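Local coordinates for protein transcriptional regulator, MarR family (Neisseria meningitidis serogroup B, PDB 3G3Z) that probably binds DNA as a dimeric transcription factor of the MarR family, with a helix-turn-helix-based DNA-binding domain in each subunit, at residues A41-R46 / G52-L57; G25-N30 / T103-E108. All coordinates share one frame; numbering follows the deposited sequence.

Contact 1 (A41-R46 / G52-L57)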
loop_
_atom_site.group_PDB
_atom_site.type_symbol
_atom_site.label_atom_id
_atom_site.label_comp_id
_atom_site.label_asym_id
_atom_site.label_seq_id
_atom_site.Cartn_x
_atom_site.Cartn_y
_atom_site.Cartn_z
ATOM N N ALA A 41 -21.455 -3.589 -4.012
ATOM C CA ALA A 41 -22.137 -2.878 -5.092
ATOM C C ALA A 41 -21.823 -3.450 -6.476
ATOM O O ALA A 41 -22.663 -3.395 -7.378
ATOM C CB ALA A 41 -21.808 -1.391 -5.042
ATOM N N THR A 42 -20.628 -4.015 -6.624
ATOM C CA THR A 42 -20.140 -4.476 -7.923
ATOM C C THR A 42 -20.131 -5.999 -8.079
ATOM O O THR A 42 -20.093 -6.498 -9.202
ATOM C CB THR A 42 -18.712 -3.952 -8.191
ATOM O OG1 THR A 42 -17.854 -4.372 -7.126
ATOM C CG2 THR A 42 -18.693 -2.419 -8.288
ATOM N N GLU A 43 -20.139 -6.737 -6.967
ATOM C CA GLU A 43 -20.121 -8.204 -7.034
ATOM C C GLU A 43 -21.414 -8.815 -6.533
ATOM O O GLU A 43 -21.687 -9.991 -6.780
ATOM C CB GLU A 43 -18.940 -8.794 -6.254
ATOM C CG GLU A 43 -17.586 -8.377 -6.792
ATOM C CD GLU A 43 -16.430 -9.188 -6.229
ATOM O OE1 GLU A 43 -15.325 -9.109 -6.812
ATOM O OE2 GLU A 43 -16.619 -9.907 -5.219
ATOM N N GLY A 44 -22.206 -8.008 -5.830
ATOM C CA GLY A 44 -23.398 -8.495 -5.153
ATOM C C GLY A 44 -23.027 -9.089 -3.812
ATOM O O GLY A 44 -22.045 -8.678 -3.186
ATOM N N SER A 45 -23.805 -10.073 -3.382
ATOM C CA SER A 45 -23.642 -10.667 -2.061
ATOM C C SER A 45 -22.296 -11.351 -1.891
ATOM O O SER A 45 -21.838 -12.071 -2.773
ATOM C CB SER A 45 -24.775 -11.644 -1.789
ATOM O OG SER A 45 -26.004 -10.941 -1.786
ATOM N N ARG A 46 -21.656 -11.101 -0.758
ATOM C CA ARG A 46 -20.367 -11.710 -0.458
ATOM C C ARG A 46 -20.250 -11.843 1.046
ATOM O O ARG A 46 -20.882 -11.101 1.792
ATOM C CB ARG A 46 -19.212 -10.845 -0.986
ATOM C CG ARG A 46 -19.140 -10.672 -2.495
ATOM C CD ARG A 46 -18.708 -11.960 -3.184
ATOM N NE ARG A 46 -18.799 -11.850 -4.637
ATOM C CZ ARG A 46 -18.494 -12.823 -5.489
ATOM N NH1 ARG A 46 -18.073 -14.002 -5.037
ATOM N NH2 ARG A 46 -18.615 -12.620 -6.798
ATOM N N GLY A 52 -12.659 -9.469 3.018
ATOM C CA GLY A 52 -11.399 -9.394 3.765
ATOM C C GLY A 52 -10.220 -9.894 2.954
ATOM O O GLY A 52 -9.172 -9.246 2.906
ATOM N N GLU A 53 -10.405 -11.042 2.300
ATOM C CA GLU A 53 -9.377 -11.631 1.437
ATOM C C GLU A 53 -9.099 -10.803 0.170
ATOM O O GLU A 53 -7.941 -10.516 -0.146
ATOM C CB GLU A 53 -9.679 -13.112 1.142
ATOM C CG GLU A 53 -8.890 -14.045 2.080
ATOM C CD GLU A 53 -9.609 -15.342 2.466
ATOM O OE1 GLU A 53 -10.273 -15.957 1.601
ATOM O OE2 GLU A 53 -9.480 -15.761 3.646
ATOM N N LYS A 54 -10.161 -10.382 -0.513
ATOM C CA LYS A 54 -10.040 -9.534 -1.693
ATOM C C LYS A 54 -9.230 -8.250 -1.440
ATOM O O LYS A 54 -8.366 -7.897 -2.239
ATOM C CB LYS A 54 -11.428 -9.177 -2.228
ATOM C CG LYS A 54 -11.411 -8.412 -3.544
ATOM C CD LYS A 54 -12.817 -7.960 -3.914
ATOM C CE LYS A 54 -12.821 -6.949 -5.067
ATOM N NZ LYS A 54 -12.722 -7.601 -6.406
ATOM N N TRP A 55 -9.506 -7.560 -0.334
ATOM C CA TRP A 55 -8.876 -6.264 -0.092
ATOM C C TRP A 55 -7.742 -6.333 0.908
ATOM O O TRP A 55 -7.174 -5.305 1.275
ATOM C CB TRP A 55 -9.912 -5.196 0.269
ATOM C CG TRP A 55 -10.839 -4.954 -0.885
ATOM C CD1 TRP A 55 -12.088 -5.467 -1.053
ATOM C CD2 TRP A 55 -10.563 -4.166 -2.053
ATOM N NE1 TRP A 55 -12.622 -5.038 -2.252
ATOM C CE2 TRP A 55 -11.700 -4.247 -2.890
ATOM C CE3 TRP A 55 -9.460 -3.407 -2.477
ATOM C CZ2 TRP A 55 -11.773 -3.585 -4.135
ATOM C CZ3 TRP A 55 -9.530 -2.751 -3.713
ATOM C CH2 TRP A 55 -10.684 -2.843 -4.524
ATOM N N SER A 56 -7.389 -7.555 1.305
ATOM C CA SER A 56 -6.234 -7.810 2.176
ATOM C C SER A 56 -6.426 -7.145 3.546
ATOM O O SER A 56 -5.530 -6.473 4.052
ATOM C CB SER A 56 -4.922 -7.368 1.494
ATOM O OG SER A 56 -4.650 -8.172 0.346
ATOM N N LEU A 57 -7.620 -7.323 4.115
ATOM C CA LEU A 57 -7.950 -6.788 5.441
ATOM C C LEU A 57 -8.182 -7.885 6.485
ATOM O O LEU A 57 -8.732 -8.933 6.164
ATOM C CB LEU A 57 -9.196 -5.900 5.365
ATOM C CG LEU A 57 -9.045 -4.580 4.616
ATOM C CD1 LEU A 57 -10.412 -3.938 4.426
ATOM C CD2 LEU A 57 -8.084 -3.644 5.334
#
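Glu-43 and Lys-54 reach for each other from opposite directions. In Glu-43 the CG atom stands opposite the carbonyl carbon, beside the backbone N (chi1 -62°), and the rest runs out extended to the carboxylate. Lys-54 has CG opposite its backbone N (chi1 -174°) and runs straight as far as CE, where a turn at chi4 swings the ammonium group round. The result is a salt bridge and hydrogen bond of 3.0 Å from Lys-54 NZ to Glu-43 OE1. NZ does not sit in the plane of the carboxylate but approaches from above it, 43° out, and Lys-54 CE lies 3.7 Å from the same oxygen OE1.

The other oxygen, OE2, accepts a hydrogen bond from His-50 NE2 and has Arg-46 NE at 3.0 Å. That second pairing is purely electrostatic, since OE2 lies well out of the guanidinium plane and no N-H points at it. Two cations and the N-H of His-50 at one carboxylate probably favour its ionised form.

The two helices belong to the winged helix-turn-helix domain of the MarR family: Gly-44, with positive phi, takes the chain out of helix 31-43, and the chain turns into helix 48-55, which closes in a Schellman motif at Ser-56. Within this short helix Lys-54 CG lies 3.8 Å above one face of the Trp-55 ring, toward its rim, while Trp-55 NE1 bonds to Thr-39 OG1 on helix 31-43. Lys-54 NZ also makes a salt bridge to Asp-7 OD2 of the second subunit, its stronger polar partner, and Met-3 of that subunit packs on Glu-43.

Contact 2 (G25-N30 / T103-E108); sequences GQQDLN and TESAQE
Gln-27 and Ser-105 face each other across a gap of 8.2 Å between their CA atoms, each CB directed at the opposing segment, and meet through a single pair of oxygens. The amide of Gln-27 turns OE1 toward the serine, 2.9 Å from Ser-105 OG and 3.3 Å from Ser-105 CB, so the carbonyl oxygen rests against both atoms of that short side chain. On the serine side a chi1 of 48° sets OG between the backbone N and the carbonyl carbon. A bend at chi2 (-48°) folds the glutamine back on its own turn, and there NE2 donates to Trp-23 O, near the end of helix 5-25. That bond, with the packing of OE1 against Ser-105, probably restrains the rotation of the amide.

Helix 5-25 gives way here to a Schellman motif, with Asp-28 at positive phi and a type I turn from Gly-25 to Asp-28 closed by Asp-28 N to Gly-25 O at 2.9 Å. Two residues on, Asn-30 is the N-cap of helix 31-43. Gln-27 and Leu-29 pack on Leu-102 of the long helix 93-117, Leu-29 also on Tyr-98. Within that helix Ser-105 OG is hydrogen-bonded to Pro-101 O and Leu-102 O, which compete with Gln-27 OE1 for its proton.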
loop_
_atom_site.group_PDB
_atom_site.type_symbol
_atom_site.label_atom_id
_atom_site.label_comp_id
_atom_site.label_asym_id
_atom_site.label_seq_id
_atom_site.Cartn_x
_atom_site.Cartn_y
_atom_site.Cartn_z
ATOM N N GLY A 25 -10.393 8.595 -0.334
ATOM C CA GLY A 25 -10.646 9.649 0.651
ATOM C C GLY A 25 -11.400 10.824 0.055
ATOM O O GLY A 25 -12.147 11.502 0.756
ATOM N N GLN A 26 -11.198 11.056 -1.246
ATOM C CA GLN A 26 -11.894 12.114 -1.987
ATOM C C GLN A 26 -13.359 11.790 -2.255
ATOM O O GLN A 26 -14.110 12.658 -2.730
ATOM C CB GLN A 26 -11.172 12.456 -3.304
ATOM C CG GLN A 26 -9.770 13.060 -3.125
ATOM C CD GLN A 26 -9.760 14.294 -2.231
ATOM O OE1 GLN A 26 -10.212 15.372 -2.623
ATOM N NE2 GLN A 26 -9.255 14.135 -1.018
ATOM N N GLN A 27 -13.757 10.547 -1.969
ATOM C CA GLN A 27 -15.172 10.158 -1.982
ATOM C C GLN A 27 -15.758 10.334 -0.578
ATOM O O GLN A 27 -16.914 10.000 -0.334
ATOM C CB GLN A 27 -15.378 8.711 -2.477
ATOM C CG GLN A 27 -14.504 8.287 -3.677
ATOM C CD GLN A 27 -14.490 9.297 -4.821
ATOM O OE1 GLN A 27 -15.511 9.533 -5.473
ATOM N NE2 GLN A 27 -13.319 9.870 -5.090
ATOM N N ASP A 28 -14.942 10.878 0.327
ATOM C CA ASP A 28 -15.301 11.091 1.733
ATOM C C ASP A 28 -15.428 9.768 2.495
ATOM O O ASP A 28 -16.136 9.664 3.506
ATOM C CB ASP A 28 -16.540 11.994 1.870
ATOM C CG ASP A 28 -16.202 13.474 1.721
ATOM O OD1 ASP A 28 -15.010 13.806 1.556
ATOM O OD2 ASP A 28 -17.127 14.311 1.783
ATOM N N LEU A 29 -14.688 8.767 2.015
ATOM C CA LEU A 29 -14.687 7.447 2.633
ATOM C C LEU A 29 -13.277 7.043 3.050
ATOM O O LEU A 29 -12.348 7.857 3.058
ATOM C CB LEU A 29 -15.325 6.406 1.679
ATOM C CG LEU A 29 -16.823 6.595 1.399
ATOM C CD1 LEU A 29 -17.255 5.864 0.139
ATOM C CD2 LEU A 29 -17.679 6.156 2.589
ATOM N N ASN A 30 -13.131 5.787 3.442
ATOM C CA ASN A 30 -11.816 5.241 3.702
ATOM C C ASN A 30 -11.738 3.837 3.115
ATOM O O ASN A 30 -12.751 3.296 2.627
ATOM C CB ASN A 30 -11.465 5.292 5.195
ATOM C CG ASN A 30 -12.384 4.445 6.053
ATOM O OD1 ASN A 30 -13.040 3.522 5.571
ATOM N ND2 ASN A 30 -12.427 4.752 7.342
ATOM N N THR A 103 -19.804 3.868 -7.120
ATOM C CA THR A 103 -19.468 3.030 -8.273
ATOM C C THR A 103 -19.269 3.889 -9.514
ATOM O O THR A 103 -18.389 3.617 -10.335
ATOM C CB THR A 103 -20.531 1.968 -8.555
ATOM O OG1 THR A 103 -21.795 2.606 -8.774
ATOM C CG2 THR A 103 -20.633 1.018 -7.376
ATOM N N GLU A 104 -20.069 4.940 -9.636
ATOM C CA GLU A 104 -19.961 5.814 -10.800
ATOM C C GLU A 104 -18.637 6.571 -10.843
ATOM O O GLU A 104 -17.979 6.606 -11.879
ATOM C CB GLU A 104 -21.152 6.764 -10.885
ATOM C CG GLU A 104 -22.395 6.093 -11.405
ATOM C CD GLU A 104 -23.634 6.945 -11.212
ATOM O OE1 GLU A 104 -23.672 8.070 -11.761
ATOM O OE2 GLU A 104 -24.568 6.487 -10.517
ATOM N N SER A 105 -18.247 7.171 -9.719
ATOM C CA SER A 105 -16.966 7.877 -9.646
ATOM C C SER A 105 -15.786 6.928 -9.808
ATOM O O SER A 105 -14.777 7.302 -10.407
ATOM C CB SER A 105 -16.828 8.689 -8.356
ATOM O OG SER A 105 -17.173 7.914 -7.236
ATOM N N ALA A 106 -15.923 5.708 -9.285
ATOM C CA ALA A 106 -14.903 4.663 -9.457
ATOM C C ALA A 106 -14.734 4.290 -10.917
ATOM O O ALA A 106 -13.603 4.164 -11.400
ATOM C CB ALA A 106 -15.245 3.436 -8.641
ATOM N N GLN A 107 -15.860 4.130 -11.613
ATOM C CA GLN A 107 -15.860 3.797 -13.030
ATOM C C GLN A 107 -15.312 4.972 -13.849
ATOM O O GLN A 107 -14.581 4.778 -14.813
ATOM C CB GLN A 107 -17.265 3.386 -13.491
ATOM C CG GLN A 107 -17.341 2.916 -14.956
ATOM C CD GLN A 107 -16.434 1.734 -15.258
ATOM O OE1 GLN A 107 -16.379 0.764 -14.501
ATOM N NE2 GLN A 107 -15.735 1.802 -16.381
ATOM N N GLU A 108 -15.633 6.192 -13.426
ATOM C CA GLU A 108 -15.076 7.381 -14.053
ATOM C C GLU A 108 -13.560 7.486 -13.860
ATOM O O GLU A 108 -12.828 7.725 -14.823
ATOM C CB GLU A 108 -15.772 8.625 -13.529
ATOM C CG GLU A 108 -15.437 9.860 -14.312
ATOM C CD GLU A 108 -15.825 11.123 -13.585
ATOM O OE1 GLU A 108 -16.895 11.134 -12.931
ATOM O OE2 GLU A 108 -15.055 12.102 -13.668
#

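How the contacts relate
From the N terminus, helix 5-25 leads into the first segment of contact 2, residues 25-30, and helix 31-43 then carries the chain to 41-46. Contact 1 closes a tight loop there, with only five residues before 52-57. The chain goes on through helix 59-71 and the two-stranded wing before helix 93-117 brings 103-108 back to 25-30, so contact 1 is nested within the large loop closed by contact 2. Their centres are about 16 Å apart, yet they touch: Ala-41 CB packs 3.6 Å from Thr-103 CG2, joining helix 31-43 to helix 93-117. Both contacts also reach the second subunit.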